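Coatomer subunit delta (Saccharomyces cerevisiae, PDB 5FJZ) forms part of the coatomer (COPI) coat, which probably carries dilysine-tagged proteins back from Golgi to ER, and binds the tethering factor Dsl1 through its mu-homology domain. Local coordinates at residues Phe27-Thr32 with Ala216-Thr221; Thr190-Ser195 with Leu205-Glu210. All blocks are in the same frame, centred on the assembly; numbering follows the deposited sequence. Where two conformers were deposited one is given.

In the fold
The mu-homology domain of delta-COP is an elongated, almost all-beta structure, and two of its contacts illustrate two ways of joining separate beta elements. Interaction 1 is a polar stack between the turn that follows strand 15-27 and the loop that leads into strand 220-229; interaction 2 is apolar face-to-face packing between strands of two sheets. Their centres lie 14 Å apart, about 20 and 22 Å from the centre of the chain and on the same side of it. In sequence, interaction 2 is nested inside the loop closed by interaction 1. The two meet where Leu-217 CD2 packs on Ile-209 CG2, 3.7 Å away. Residues 27-32 fall within the broad region 6-164 that interacts with Dsl1.

Interaction 1: Phe27-Thr32 with Ala216-Thr221; sequences FSRDGT and ALYPMT
The type I beta turn Ser-28 to Gly-31, which joins strands 15-27 and 33-46 of the mu-homology domain, meets the loop before strand 220-229 through a stacked arginine-tyrosine pair. Arg-29 stretches from the turn and lays its guanidinium on one face of the Tyr-218 ring, the planes only 10° apart. Its chain is extended from CG to NE, and this brings the whole length of the side chain across the ring instead of its end alone. Arg-29 CD sits over the face, 3.8 Å from the centroid of the Tyr-218 ring, in a CH-pi contact. The cation-pi contact is off-centre: Arg-29 CZ lies 4.0 Å from the same centroid, 34° from the ring normal.

Polar partners beyond the two segments fix both groups. Arg-29 NE donates to Gln-270 O and NH1 forms a salt bridge with Asp-215, while Thr-127 OG1 is hydrogen-bonded to Tyr-218 OH.

Within the turn, Asp-30 OD1 accepts from Thr-32 N at 3.0 Å, an Asx turn, and also from Thr-32 OG1 at 2.7 Å, both donors reaching it from the same face of the carboxylate; Asp-30 OD2 forms a salt bridge with Lys-67 of a second subunit. The stack overlaps toward the rim of the tyrosine: Tyr-218 CD2 lies over the middle of the guanidinium, 3.4 Å from Arg-29 CZ.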
loop_
_atom_site.group_PDB
_atom_site.type_symbol
_atom_site.label_atom_id
_atom_site.label_comp_id
_atom_site.label_asym_id
_atom_site.label_seq_id
_atom_site.Cartn_x
_atom_site.Cartn_y
_atom_site.Cartn_z
ATOM N N PHE A 27 6.502 22.882 -1.076
ATOM C CA PHE A 27 7.039 24.290 -0.851
ATOM C C PHE A 27 7.888 24.283 0.377
ATOM O O PHE A 27 7.674 23.493 1.293
ATOM C CB PHE A 27 5.911 25.333 -0.659
ATOM C CG PHE A 27 4.934 25.376 -1.737
ATOM C CD1 PHE A 27 3.908 24.449 -1.793
ATOM C CD2 PHE A 27 5.011 26.316 -2.749
ATOM C CE1 PHE A 27 2.981 24.473 -2.796
ATOM C CE2 PHE A 27 4.086 26.342 -3.752
ATOM C CZ PHE A 27 3.082 25.412 -3.823
ATOM N N SER A 28 9.013 25.041 0.372
ATOM C CA SER A 28 9.662 25.346 1.565
ATOM C C SER A 28 8.778 26.277 2.425
ATOM O O SER A 28 7.827 26.885 1.948
ATOM C CB SER A 28 10.999 26.011 1.289
ATOM O OG SER A 28 11.918 25.053 0.780
ATOM N N ARG A 29 9.115 26.461 3.697
ATOM C CA ARG A 29 8.234 27.296 4.568
ATOM C C ARG A 29 8.158 28.717 4.075
ATOM O O ARG A 29 7.119 29.342 4.259
ATOM C CB ARG A 29 8.741 27.365 6.003
ATOM C CG ARG A 29 9.256 26.064 6.413
ATOM C CD ARG A 29 9.595 25.958 7.831
ATOM N NE ARG A 29 9.840 24.574 8.067
ATOM C CZ ARG A 29 10.249 24.089 9.230
ATOM N NH1 ARG A 29 10.477 24.889 10.264
ATOM N NH2 ARG A 29 10.362 22.768 9.347
ATOM N N ASP A 30 9.187 29.211 3.388
ATOM C CA ASP A 30 9.173 30.555 2.841
ATOM C C ASP A 30 8.531 30.670 1.470
ATOM O O ASP A 30 8.479 31.744 0.920
ATOM C CB ASP A 30 10.573 31.200 2.812
ATOM C CG ASP A 30 11.463 30.662 1.665
ATOM O OD1 ASP A 30 11.131 29.677 0.977
ATOM O OD2 ASP A 30 12.545 31.210 1.452
ATOM N N GLY A 31 7.911 29.594 0.987
ATOM C CA GLY A 31 7.199 29.626 -0.229
ATOM C C GLY A 31 8.041 29.250 -1.444
ATOM O O GLY A 31 7.532 29.307 -2.545
ATOM N N THR A 32 9.303 28.914 -1.274
ATOM C CA THR A 32 10.075 28.508 -2.467
ATOM C C THR A 32 9.555 27.162 -2.961
ATOM O O THR A 32 9.481 26.225 -2.156
ATOM C CB THR A 32 11.558 28.306 -2.127
ATOM O OG1 THR A 32 12.070 29.529 -1.588
ATOM C CG2 THR A 32 12.362 27.949 -3.375
ATOM N N ALA A 216 7.399 21.304 14.579
ATOM C CA ALA A 216 6.294 20.401 14.787
ATOM C C ALA A 216 5.054 20.813 14.034
ATOM O O ALA A 216 4.117 20.027 13.826
ATOM C CB ALA A 216 5.937 20.358 16.269
ATOM N N LEU A 217 5.041 22.075 13.597
ATOM C CA LEU A 217 3.918 22.572 12.858
ATOM C C LEU A 217 3.970 22.088 11.407
ATOM O O LEU A 217 3.061 22.378 10.651
ATOM C CB LEU A 217 3.923 24.117 12.885
ATOM C CG LEU A 217 3.770 24.875 14.191
ATOM C CD1 LEU A 217 4.118 26.360 13.934
ATOM C CD2 LEU A 217 2.363 24.767 14.686
ATOM N N TYR A 218 5.075 21.439 10.986
ATOM C CA TYR A 218 5.258 21.071 9.593
ATOM C C TYR A 218 5.385 19.532 9.428
ATOM O O TYR A 218 5.774 18.866 10.386
ATOM C CB TYR A 218 6.512 21.753 9.039
ATOM C CG TYR A 218 6.378 23.223 8.968
ATOM C CD1 TYR A 218 5.815 23.847 7.890
ATOM C CD2 TYR A 218 6.896 24.018 9.990
ATOM C CE1 TYR A 218 5.671 25.249 7.870
ATOM C CE2 TYR A 218 6.724 25.386 10.006
ATOM C CZ TYR A 218 6.121 25.996 8.951
ATOM O OH TYR A 218 6.004 27.373 8.948
ATOM N N PRO A 219 5.004 18.946 8.269
ATOM C CA PRO A 219 4.405 19.556 7.058
ATOM C C PRO A 219 2.960 20.061 7.243
ATOM O O PRO A 219 2.107 19.423 7.873
ATOM C CB PRO A 219 4.537 18.460 6.037
ATOM C CG PRO A 219 4.503 17.135 6.829
ATOM C CD PRO A 219 5.027 17.450 8.200
ATOM N N MET A 220 2.656 21.217 6.701
ATOM C CA MET A 220 1.286 21.667 6.608
ATOM C C MET A 220 0.730 21.228 5.243
ATOM O O MET A 220 1.355 21.458 4.209
ATOM C CB MET A 220 1.223 23.209 6.704
ATOM C CG MET A 220 1.788 23.766 7.996
ATOM S SD MET A 220 1.657 25.567 8.110
ATOM C CE MET A 220 2.457 25.835 9.697
ATOM N N THR A 221 -0.464 20.656 5.245
ATOM C CA THR A 221 -1.038 20.102 4.054
ATOM C C THR A 221 -2.241 20.902 3.655
ATOM O O THR A 221 -3.037 21.356 4.508
ATOM C CB THR A 221 -1.465 18.645 4.285
ATOM O OG1 THR A 221 -0.307 17.868 4.540
ATOM C CG2 THR A 221 -2.135 18.073 3.082
#

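Interaction 2: Thr190-Ser195 with Leu205-Glu210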
loop_
_atom_site.group_PDB
_atom_site.type_symbol
_atom_site.label_atom_id
_atom_site.label_comp_id
_atom_site.label_asym_id
_atom_site.label_seq_id
_atom_site.Cartn_x
_atom_site.Cartn_y
_atom_site.Cartn_z
ATOM N N THR A 190 -4.844 18.783 12.975
ATOM C CA THR A 190 -5.930 19.726 13.141
ATOM C C THR A 190 -6.205 20.468 11.820
ATOM O O THR A 190 -5.301 20.970 11.197
ATOM C CB THR A 190 -5.530 20.704 14.251
ATOM O OG1 THR A 190 -5.190 19.950 15.433
ATOM C CG2 THR A 190 -6.651 21.706 14.514
ATOM N N SER A 191 -7.464 20.529 11.418
ATOM C CA SER A 191 -7.859 20.977 10.098
ATOM C C SER A 191 -8.738 22.219 10.179
ATOM O O SER A 191 -9.723 22.274 10.948
ATOM C CB SER A 191 -8.599 19.920 9.295
ATOM O OG SER A 191 -7.717 18.830 9.005
ATOM N N ILE A 192 -8.411 23.181 9.339
ATOM C CA ILE A 192 -9.128 24.479 9.247
ATOM C C ILE A 192 -9.590 24.663 7.846
ATOM O O ILE A 192 -8.804 24.597 6.894
ATOM C CB ILE A 192 -8.236 25.722 9.650
ATOM C CG1 ILE A 192 -7.727 25.534 11.054
ATOM C CG2 ILE A 192 -9.107 26.986 9.457
ATOM C CD1 ILE A 192 -6.538 26.451 11.432
ATOM N N LYS A 193 -10.860 24.958 7.683
ATOM C CA LYS A 193 -11.415 25.148 6.398
ATOM C C LYS A 193 -11.675 26.561 6.127
ATOM O O LYS A 193 -12.226 27.261 6.969
ATOM C CB LYS A 193 -12.747 24.437 6.324
ATOM C CG LYS A 193 -13.546 24.594 5.041
ATOM C CD LYS A 193 -14.505 23.405 4.795
ATOM C CE LYS A 193 -15.946 23.766 5.012
ATOM N NZ LYS A 193 -16.259 24.287 6.350
ATOM N N ILE A 194 -11.411 26.957 4.903
ATOM C CA ILE A 194 -11.800 28.249 4.396
ATOM C C ILE A 194 -12.891 28.064 3.346
ATOM O O ILE A 194 -12.823 27.157 2.497
ATOM C CB ILE A 194 -10.547 29.007 3.883
ATOM C CG1 ILE A 194 -10.178 30.017 4.950
ATOM C CG2 ILE A 194 -10.753 29.779 2.599
ATOM C CD1 ILE A 194 -8.718 30.357 4.863
ATOM N N SER A 195 -13.895 28.913 3.388
ATOM C CA SER A 195 -15.051 28.776 2.497
ATOM C C SER A 195 -14.768 28.933 1.030
ATOM O O SER A 195 -15.249 28.143 0.220
ATOM C CB SER A 195 -16.139 29.786 2.911
ATOM O OG SER A 195 -17.386 29.142 2.891
ATOM N N LEU A 205 -4.571 33.002 5.668
ATOM C CA LEU A 205 -5.230 32.442 6.876
ATOM C C LEU A 205 -4.296 32.590 8.051
ATOM O O LEU A 205 -3.164 32.072 8.038
ATOM C CB LEU A 205 -5.544 30.942 6.631
ATOM C CG LEU A 205 -6.055 30.137 7.813
ATOM C CD1 LEU A 205 -7.390 30.651 8.302
ATOM C CD2 LEU A 205 -6.246 28.629 7.486
ATOM N N ALA A 206 -4.838 33.070 9.173
ATOM C CA ALA A 206 -4.058 33.307 10.322
ATOM C C ALA A 206 -4.699 32.755 11.568
ATOM O O ALA A 206 -5.909 32.912 11.777
ATOM C CB ALA A 206 -3.809 34.866 10.450
ATOM N N PHE A 207 -3.908 32.104 12.394
ATOM C CA PHE A 207 -4.406 31.476 13.619
ATOM C C PHE A 207 -3.317 31.268 14.585
ATOM O O PHE A 207 -2.127 31.326 14.228
ATOM C CB PHE A 207 -5.153 30.153 13.276
ATOM C CG PHE A 207 -4.312 29.220 12.511
ATOM C CD1 PHE A 207 -4.088 29.409 11.138
ATOM C CD2 PHE A 207 -3.621 28.274 13.132
ATOM C CE1 PHE A 207 -3.238 28.547 10.429
ATOM C CE2 PHE A 207 -2.757 27.439 12.446
ATOM C CZ PHE A 207 -2.585 27.562 11.075
ATOM N N THR A 208 -3.702 30.967 15.834
ATOM C CA THR A 208 -2.819 30.586 16.842
ATOM C C THR A 208 -3.112 29.155 17.293
ATOM O O THR A 208 -4.241 28.824 17.510
ATOM C CB THR A 208 -2.991 31.539 18.058
ATOM O OG1 THR A 208 -2.753 32.899 17.627
ATOM C CG2 THR A 208 -1.963 31.210 19.108
ATOM N N ILE A 209 -2.085 28.378 17.383
ATOM C CA ILE A 209 -2.189 26.962 17.686
ATOM C C ILE A 209 -1.060 26.577 18.591
ATOM O O ILE A 209 0.069 27.043 18.447
ATOM C CB ILE A 209 -2.207 26.106 16.369
ATOM C CG1 ILE A 209 -2.565 24.644 16.671
ATOM C CG2 ILE A 209 -0.878 26.184 15.636
ATOM C CD1 ILE A 209 -2.929 23.848 15.379
ATOM N N GLU A 210 -1.339 25.679 19.549
ATOM C CA GLU A 210 -0.294 25.110 20.436
ATOM C C GLU A 210 0.563 24.064 19.740
ATOM O O GLU A 210 0.020 23.207 19.086
ATOM C CB GLU A 210 -0.914 24.400 21.639
ATOM C CG GLU A 210 -1.452 25.309 22.721
ATOM C CD GLU A 210 -1.877 24.525 23.955
ATOM O OE1 GLU A 210 -1.991 23.266 23.876
ATOM O OE2 GLU A 210 -2.091 25.172 25.005
#
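Two facing beta-sheets of the mu-homology domain pack here, strand 190-194 of the mixed sheet against strand 202-210 of the four-stranded antiparallel one. The segment axes approach to 9.7 Å and their N-to-C directions differ by 146°, roughly antiparallel, a separation bridged by interdigitating side chains instead of backbone bonds. Alternate residues take part: Thr-190, Ile-192 and Ile-194 turn toward Leu-205, Phe-207 and Ile-209.

The aromatic contact is a CH-pi one. Ile-192 CD1 lies 3.7 Å from the centroid of the Phe-207 ring, 9° off the normal, and all six ring carbons are at similar distances from this one methyl. Phe-207 holds its CG between the backbone N and the carbonyl carbon (chi1 56°), which places the ring face against the isoleucine tip. Val-140 and Ile-142 of strand 137-146 also touch this ring.

The remaining contacts are aliphatic. The second branch of Ile-192 is used as well, its CG2 meeting Leu-205 CD2 at 3.8 Å, so that this isoleucine spans two neighbours of the opposing strand. At one end, Thr-190 CB approaches Ile-209 CD1 to 4.2 Å, while its OG1 is hydrogen-bonded to Val-161 O and to Gln-102 NE2 of a third subunit. At the other, Ile-194 and Leu-205 lie alongside, pointing opposite ways; in one of its two conformers, and so with less certainty, Ile-194 places CD1 3.7 Å from both CB and CD1 of Leu-205.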